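Side-chain contacts in basic helix-loop-helix, putative, expressed (Oryza sativa subsp. japonica, PDB 5LW0), which binds ADP-ribose through its macrodomain and probably takes part in ADP-ribosylation linked to DNA interstrand crosslink repair: residues A[86-89]-A[90-94]; A[161-164]-A[165-169]. All blocks are in the same frame, centred on the assembly; numbering follows the deposited sequence.

How the interactions relate
Both contacts are local and lie on opposite sides of the chain's centre, with centres about 26 Å apart and nearest atoms about 17 Å apart. Interaction 1 belongs to helix 85-96 near one edge of the mixed sheet, beside strand 104-108; interaction 2 leads into strand 167-172 at the other edge. The first is partly buried and rests on regular backbone bonding, with one apolar face against the sheet and a watery one opposite. The second is a surface turn, where a serine hydroxyl does most of the polar work and one buried leucine supplies the apolar part. The Ile86 side chain is about 4 Å from bound ADP-ribose, that of Leu163 about 10 Å.

Interaction 1. Residues A[86-89]-A[90-94]; sequences ILSL and VKEKA
Ile86 and Val90 begin a run of i to i+4 backbone bonds on helix 85-96, the crossover helix of the beta-alpha-beta unit formed with strands 74-79 and 104-108 of the macrodomain. Val90 N donates to Ile86 O at 2.9 Å with an N-H...O angle of 165°, and Lys91 N, Glu92 N and Lys93 N repeat the pattern to the carbonyls of Leu87, Ser88 and Leu89. The Glu92 N to Ser88 O bond is the longest of the four at 3.2 Å, but the turn remains regular alpha helix.

The side chains then divide between a buried and a wet face. On the buried one, Val90 CG2 lies beside its own backbone N, anti to the carbonyl carbon, which turns it back over the preceding turn: it sits 3.3 Å from Ile86 O and 4.3 Å from Ile86 CG1. Ile86 and Val90 both touch Ser56 of helix 52-69, while Leu87 and Val90 pack on Leu77 of the central sheet. Ile86 also reaches the bound ADP-ribose, so this first turn borders the ligand pocket.

Leu89 and Glu92 meet loosely, their side chains crossing at a slant with CD2 of the leucine 4.1 Å from OE1 of the acid. Lys93 lays its CG 3.3 Å from Leu89 O and runs on extended, carrying NZ across to helix 52-69, where it forms a salt bridge with Asp57 and a hydrogen bond to Ser56. On the solvent side, in one of the two deposited conformers of Ser88, a water links its hydroxyl to Glu92 one turn on, so this bridge is tentative. That water lies 2.8 Å from Ser88 OG and donates a weak bond to Glu92 OE2 at 3.0 Å.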
loop_
_atom_site.group_PDB
_atom_site.type_symbol
_atom_site.label_atom_id
_atom_site.label_comp_id
_atom_site.label_asym_id
_atom_site.label_seq_id
_atom_site.Cartn_x
_atom_site.Cartn_y
_atom_site.Cartn_z
ATOM N N ILE A 86 -3.641 8.769 -10.755
ATOM C CA ILE A 86 -3.125 7.408 -10.687
ATOM C C ILE A 86 -4.277 6.384 -10.747
ATOM O O ILE A 86 -4.173 5.370 -11.448
ATOM C CB ILE A 86 -2.206 7.174 -9.434
ATOM C CG1 ILE A 86 -1.473 5.865 -9.563
ATOM C CG2 ILE A 86 -3.009 7.222 -8.123
ATOM C CD1 ILE A 86 -0.440 5.830 -10.656
ATOM N N LEU A 87 -5.412 6.675 -10.136
ATOM C CA LEU A 87 -6.541 5.730 -10.271
ATOM C C LEU A 87 -7.037 5.640 -11.722
ATOM O O LEU A 87 -7.312 4.558 -12.236
ATOM C CB LEU A 87 -7.703 6.059 -9.322
ATOM C CG LEU A 87 -7.435 6.019 -7.838
ATOM C CD1 LEU A 87 -8.738 6.195 -7.068
ATOM C CD2 LEU A 87 -6.742 4.741 -7.429
ATOM N N SER A 88 -7.096 6.769 -12.406
ATOM C CA SER A 88 -7.570 6.804 -13.790
ATOM C C SER A 88 -6.647 6.008 -14.746
ATOM O O SER A 88 -7.115 5.202 -15.561
ATOM C CB SER A 88 -7.682 8.270 -14.277
ATOM O OG SER A 88 -8.192 8.311 -15.592
ATOM N N LEU A 89 -5.317 6.160 -14.548
ATOM C CA LEU A 89 -4.351 5.437 -15.319
ATOM C C LEU A 89 -4.392 3.983 -15.047
ATOM O O LEU A 89 -4.330 3.147 -15.952
ATOM C CB LEU A 89 -2.945 5.972 -15.059
ATOM C CG LEU A 89 -2.620 7.394 -15.611
ATOM C CD1 LEU A 89 -1.384 7.970 -14.994
ATOM C CD2 LEU A 89 -2.498 7.344 -17.097
ATOM N N VAL A 90 -4.468 3.617 -13.765
ATOM C CA VAL A 90 -4.502 2.217 -13.439
ATOM C C VAL A 90 -5.747 1.559 -13.974
ATOM O O VAL A 90 -5.688 0.435 -14.500
ATOM C CB VAL A 90 -4.309 2.009 -11.936
ATOM C CG1 VAL A 90 -4.668 0.615 -11.518
ATOM C CG2 VAL A 90 -2.875 2.329 -11.553
ATOM N N LYS A 91 -6.883 2.225 -13.869
ATOM C CA LYS A 91 -8.155 1.638 -14.438
ATOM C C LYS A 91 -7.980 1.324 -15.935
ATOM O O LYS A 91 -8.377 0.276 -16.393
ATOM C CB LYS A 91 -9.328 2.598 -14.232
ATOM C CG LYS A 91 -9.843 2.587 -12.846
ATOM C CD LYS A 91 -11.219 3.238 -12.807
ATOM C CE LYS A 91 -11.196 4.483 -12.075
ATOM N NZ LYS A 91 -12.550 5.150 -12.112
ATOM N N GLU A 92 -7.406 2.267 -16.674
ATOM C CA GLU A 92 -7.258 2.134 -18.134
ATOM C C GLU A 92 -6.359 0.947 -18.467
ATOM O O GLU A 92 -6.705 0.086 -19.279
ATOM C CB GLU A 92 -6.569 3.368 -18.701
ATOM C CG GLU A 92 -7.415 4.565 -18.935
ATOM C CD GLU A 92 -6.589 5.767 -19.410
ATOM O OE1 GLU A 92 -5.351 5.631 -19.557
ATOM O OE2 GLU A 92 -7.181 6.841 -19.637
ATOM N N LYS A 93 -5.268 0.849 -17.729
ATOM C CA LYS A 93 -4.300 -0.195 -17.953
ATOM C C LYS A 93 -4.774 -1.554 -17.472
ATOM O O LYS A 93 -4.494 -2.570 -18.123
ATOM C CB LYS A 93 -2.965 0.179 -17.355
ATOM C CG LYS A 93 -2.403 1.439 -18.038
ATOM C CD LYS A 93 -1.177 1.977 -17.379
ATOM C CE LYS A 93 -0.711 3.207 -18.184
ATOM N NZ LYS A 93 0.553 3.773 -17.705
ATOM N N ALA A 94 -5.509 -1.601 -16.339
ATOM C CA ALA A 94 -6.014 -2.837 -15.888
ATOM C C ALA A 94 -7.027 -3.429 -16.860
ATOM O O ALA A 94 -7.060 -4.624 -17.061
ATOM C CB ALA A 94 -6.641 -2.680 -14.521
HETATM O O HOH W 1 -6.037 8.456 -17.439
#

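Interaction 2. Residues A[161-164]-A[165-169]; sequences DTLR and PGSSV
Ser167 turns its hydroxyl back onto the carbonyl of Arg164 across a type II beta turn, Arg164 to Ser167, that leads into edge strand 167-172 of the macrodomain sheet. OG donates to Arg164 O over 2.6 Å, 17° out of the carbonyl plane and with a C=O...OG angle of 139°. The usual turn bond, Ser167 N to the same oxygen, is weak at 3.3 Å, so the side chain supplies the firmer part of the closure. With chi1 at 68°, OG is wedged between its own backbone N and carbonyl carbon, and this rotation aims it into the turn. Gly166 takes the third position with a positive phi, where a CB would jam against the carbonyl oxygen of Pro165.

Leu163 brings its CD2 methyl up to the hydroxyl, 3.6 Å from Ser167 OG, and the same methyl lies 4.1 Å from Val169 CG1, while CD1 approaches Ser167 O. The leucine is buried and also packs on Leu133 and on Leu192 of strand 187-192, whose backbone bonds to Gly166 and Ser167. Arg164 does the reverse: only its CB lies close to the proline ring, and the extended chain, in one of two deposited conformers, leads away from the turn.

An alanine at Ser167 would remove the hydroxyl and is likely to leave Arg164 O held just by the weak turn bond, with a bridging water deprived of its acceptor. Ser168 faces the other way, its OG bonded to Ser221 and Asn225. The water links Arg164 N to the serine hydroxyl, accepting from Arg164 N at 2.9 Å and donating to Ser167 OG at 2.8 Å.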
loop_
_atom_site.group_PDB
_atom_site.type_symbol
_atom_site.label_atom_id
_atom_site.label_comp_id
_atom_site.label_asym_id
_atom_site.label_seq_id
_atom_site.Cartn_x
_atom_site.Cartn_y
_atom_site.Cartn_z
ATOM N N ASP A 161 13.409 -2.023 12.614
ATOM C CA ASP A 161 13.926 -0.693 12.946
ATOM C C ASP A 161 14.102 0.184 11.728
ATOM O O ASP A 161 14.230 1.391 11.855
ATOM C CB ASP A 161 15.280 -0.794 13.656
ATOM C CG ASP A 161 16.361 -1.361 12.771
ATOM O OD1 ASP A 161 16.193 -2.501 12.332
ATOM O OD2 ASP A 161 17.408 -0.693 12.542
ATOM N N THR A 162 14.181 -0.406 10.538
ATOM C CA THR A 162 14.326 0.394 9.343
ATOM C C THR A 162 13.775 -0.385 8.185
ATOM O O THR A 162 13.567 -1.609 8.292
ATOM C CB THR A 162 15.805 0.728 8.962
ATOM O OG1 THR A 162 16.506 -0.489 8.669
ATOM C CG2 THR A 162 16.546 1.431 10.065
ATOM N N LEU A 163 13.546 0.324 7.072
ATOM C CA LEU A 163 13.346 -0.304 5.738
ATOM C C LEU A 163 14.345 0.231 4.768
ATOM O O LEU A 163 14.746 1.443 4.843
ATOM C CB LEU A 163 11.934 0.037 5.182
ATOM C CG LEU A 163 10.789 -0.711 5.826
ATOM C CD1 LEU A 163 9.447 -0.295 5.214
ATOM C CD2 LEU A 163 10.987 -2.225 5.726
ATOM N N ARG A 164 14.729 -0.585 3.822
ATOM C CA ARG A 164 15.456 -0.125 2.672
ATOM C C ARG A 164 14.515 -0.080 1.494
ATOM O O ARG A 164 13.474 -0.779 1.492
ATOM C CB ARG A 164 16.685 -0.995 2.413
ATOM C CG ARG A 164 17.699 -0.946 3.596
ATOM C CD ARG A 164 18.921 -1.817 3.368
ATOM N NE ARG A 164 19.806 -1.853 4.531
ATOM C CZ ARG A 164 20.724 -2.800 4.760
ATOM N NH1 ARG A 164 20.848 -3.854 3.943
ATOM N NH2 ARG A 164 21.483 -2.719 5.837
ATOM N N PRO A 165 14.824 0.778 0.497
ATOM C CA PRO A 165 13.856 0.927 -0.627
ATOM C C PRO A 165 13.609 -0.393 -1.324
ATOM O O PRO A 165 14.529 -1.158 -1.570
ATOM C CB PRO A 165 14.536 1.978 -1.549
ATOM C CG PRO A 165 15.398 2.775 -0.594
ATOM C CD PRO A 165 15.988 1.678 0.303
ATOM N N GLY A 166 12.325 -0.679 -1.595
ATOM C CA GLY A 166 11.970 -1.887 -2.269
ATOM C C GLY A 166 11.562 -3.005 -1.355
ATOM O O GLY A 166 11.537 -4.135 -1.763
ATOM N N SER A 167 11.357 -2.699 -0.095
ATOM C CA SER A 167 11.034 -3.719 0.910
ATOM C C SER A 167 9.873 -3.280 1.784
ATOM O O SER A 167 9.383 -2.112 1.720
ATOM C CB SER A 167 12.246 -4.050 1.753
ATOM O OG SER A 167 12.607 -2.971 2.561
ATOM N N SER A 168 9.359 -4.214 2.561
ATOM C CA SER A 168 8.182 -3.939 3.358
ATOM C C SER A 168 8.246 -4.779 4.622
ATOM O O SER A 168 9.059 -5.718 4.706
ATOM C CB SER A 168 6.912 -4.216 2.583
ATOM O OG SER A 168 6.804 -5.574 2.283
ATOM N N VAL A 169 7.432 -4.427 5.616
ATOM C CA VAL A 169 7.317 -5.200 6.855
ATOM C C VAL A 169 5.881 -5.179 7.363
ATOM O O VAL A 169 5.253 -4.162 7.372
ATOM C CB VAL A 169 8.301 -4.695 7.952
ATOM C CG1 VAL A 169 8.054 -3.285 8.318
ATOM C CG2 VAL A 169 8.242 -5.597 9.189
HETATM O O HOH W 2 14.429 -3.383 4.586
#